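Local coordinates for protein helicase of the snf2/rad54 family (Sulfolobus solfataricus, PDB 1Z5Z) that probably uses ATP hydrolysis to drive movement along or remodelling of double-stranded DNA, this chain being the C-terminal domain of its SWI2/SNF2 ATPase core, at residues 98-101 and 102-105. Residues are numbered along the deposited sequence; the frame is centred on the assembly and turned at random.
Sequences MIRT and MEII
Met-98 meets Met-102 one turn further along helix 96-110. Met-98 CE lies 4.0 Å from Met-102 SD. Both chains bend at CB-CG and CG-SD; that of Met-98 is nearly eclipsed at CB-CG (chi2 5°). Met-102 N donates to Met-98 O at 3.1 Å, a nearly straight bond. Ile-99 O takes a weak bond from Glu-103 N, at 3.5 Å. Ile-99 lies alongside Glu-103, whose CG packs against Ile-99 O. Arg-100 O accepts from Ile-104 N at 2.9 Å. Arg-100 slants across Glu-103, its CD 3.1 Å from Glu-103 OE1. Arg-100 NH2 makes a long salt bridge to Glu-103 OE1, 3.8 Å, with the group planes 46° apart. Thr-101 O receives Ile-105 N at 2.8 Å. Thr-101 OG1 sits beside its own backbone N (chi1 -63°) and bonds back to Lys-97 O. The same rotamer sets Thr-101 CG2 4.0 Å from Ile-105 CD1. The helix flanks the parallel sheet of a RecA-like helicase C-terminal domain: Thr-101 and Ile-104 rest on Leu-220 of strand 216-222, while Met-98 and Ile-105 pack on helix 122-136. The buried Thr-101 hydroxyl is satisfied within the helix, so it can sit among apolar groups. The long Arg-100 to Glu-103 pair, on a more exposed side, probably adds only modest stabilisation.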
ATOM      1  N   MET A  98       4.491   5.018   7.200  1.00 28.61           N
ATOM      2  CA  MET A  98       4.097   4.884   8.598  1.00 29.13           C
ATOM      3  C   MET A  98       4.250   6.251   9.271  1.00 33.43           C
ATOM      4  O   MET A  98       3.418   6.656  10.073  1.00 33.14           O
ATOM      5  CB  MET A  98       5.008   3.873   9.307  1.00 31.11           C
ATOM      6  CG  MET A  98       4.365   2.596   9.818  1.00 34.34           C
ATOM      7  SD  MET A  98       2.625   2.218   9.477  1.00 36.08           S
ATOM      8  CE  MET A  98       1.994   2.941  10.907  1.00 30.92           C
ATOM      9  N   ILE A  99       5.320   6.962   8.944  1.00 34.16           N
ATOM     10  CA  ILE A  99       5.542   8.270   9.545  1.00 37.28           C
ATOM     11  C   ILE A  99       4.391   9.212   9.193  1.00 37.06           C
ATOM     12  O   ILE A  99       3.903   9.931  10.062  1.00 34.50           O
ATOM     13  CB  ILE A  99       6.890   8.861   9.073  1.00 38.60           C
ATOM     14  CG1 ILE A  99       8.037   8.145   9.775  1.00 38.20           C
ATOM     15  CG2 ILE A  99       6.943  10.389   9.339  1.00 43.19           C
ATOM     16  CD1 ILE A  99       9.380   8.259   9.027  1.00 39.80           C
ATOM     17  N   ARG A 100       3.955   9.222   7.935  1.00 34.48           N
ATOM     18  CA  ARG A 100       2.854  10.100   7.582  1.00 36.18           C
ATOM     19  C   ARG A 100       1.551   9.574   8.173  1.00 35.47           C
ATOM     20  O   ARG A 100       0.668  10.360   8.521  1.00 33.94           O
ATOM     21  CB  ARG A 100       2.692  10.233   6.057  1.00 38.95           C
ATOM     22  CG  ARG A 100       3.793  11.011   5.391  1.00 47.76           C
ATOM     23  CD  ARG A 100       3.670  12.498   5.696  1.00 53.91           C
ATOM     24  NE  ARG A 100       3.406  13.252   4.476  1.00 59.25           N
ATOM     25  CZ  ARG A 100       2.286  13.929   4.240  1.00 60.69           C
ATOM     26  NH1 ARG A 100       2.144  14.575   3.082  1.00 58.86           N
ATOM     27  NH2 ARG A 100       1.316  13.967   5.160  1.00 57.82           N
ATOM     28  N   THR A 101       1.420   8.255   8.292  1.00 33.40           N
ATOM     29  CA  THR A 101       0.191   7.698   8.838  1.00 33.13           C
ATOM     30  C   THR A 101      -0.079   8.153  10.283  1.00 31.93           C
ATOM     31  O   THR A 101      -1.215   8.490  10.628  1.00 33.00           O
ATOM     32  CB  THR A 101       0.212   6.148   8.742  1.00 31.75           C
ATOM     33  OG1 THR A 101       0.255   5.772   7.349  1.00 29.70           O
ATOM     34  CG2 THR A 101      -1.052   5.542   9.422  1.00 26.16           C
ATOM     35  N   MET A 102       0.940   8.137  11.134  1.00 31.93           N
ATOM     36  CA  MET A 102       0.749   8.590  12.509  1.00 33.64           C
ATOM     37  C   MET A 102       0.386  10.098  12.492  1.00 36.04           C
ATOM     38  O   MET A 102      -0.377  10.543  13.335  1.00 37.07           O
ATOM     39  CB  MET A 102       2.003   8.351  13.348  1.00 31.56           C
ATOM     40  CG  MET A 102       2.429   6.849  13.470  1.00 31.96           C
ATOM     41  SD  MET A 102       1.096   5.676  13.731  1.00 41.29           S
ATOM     42  CE  MET A 102       0.576   6.134  15.449  1.00 39.52           C
ATOM     43  N   GLU A 103       0.905  10.864  11.532  1.00 36.08           N
ATOM     44  CA  GLU A 103       0.568  12.287  11.465  1.00 40.34           C
ATOM     45  C   GLU A 103      -0.886  12.433  11.109  1.00 40.26           C
ATOM     46  O   GLU A 103      -1.581  13.277  11.683  1.00 40.20           O
ATOM     47  CB  GLU A 103       1.395  13.046  10.423  1.00 39.14           C
ATOM     48  CG  GLU A 103       2.894  12.855  10.590  1.00 47.05           C
ATOM     49  CD  GLU A 103       3.726  13.616   9.561  1.00 46.71           C
ATOM     50  OE1 GLU A 103       3.251  13.863   8.433  1.00 48.89           O
ATOM     51  OE2 GLU A 103       4.875  13.951   9.896  1.00 52.67           O
ATOM     52  N   ILE A 104      -1.364  11.610  10.176  1.00 34.79           N
ATOM     53  CA  ILE A 104      -2.764  11.703   9.772  1.00 34.35           C
ATOM     54  C   ILE A 104      -3.656  11.270  10.922  1.00 35.66           C
ATOM     55  O   ILE A 104      -4.689  11.878  11.214  1.00 36.24           O
ATOM     56  CB  ILE A 104      -3.067  10.806   8.550  1.00 33.40           C
ATOM     57  CG1 ILE A 104      -2.400  11.376   7.286  1.00 36.69           C
ATOM     58  CG2 ILE A 104      -4.558  10.668   8.403  1.00 33.33           C
ATOM     59  CD1 ILE A 104      -2.288  10.355   6.094  1.00 36.55           C
ATOM     60  N   ILE A 105      -3.253  10.192  11.568  1.00 35.52           N
ATOM     61  CA  ILE A 105      -4.004   9.686  12.696  1.00 38.29           C
ATOM     62  C   ILE A 105      -4.174  10.760  13.806  1.00 40.40           C
ATOM     63  O   ILE A 105      -5.274  10.964  14.351  1.00 38.67           O
ATOM     64  CB  ILE A 105      -3.300   8.412  13.268  1.00 34.88           C
ATOM     65  CG1 ILE A 105      -3.481   7.242  12.277  1.00 38.00           C
ATOM     66  CG2 ILE A 105      -3.902   8.034  14.620  1.00 37.04           C
ATOM     67  CD1 ILE A 105      -3.072   5.873  12.857  1.00 37.50           C
TER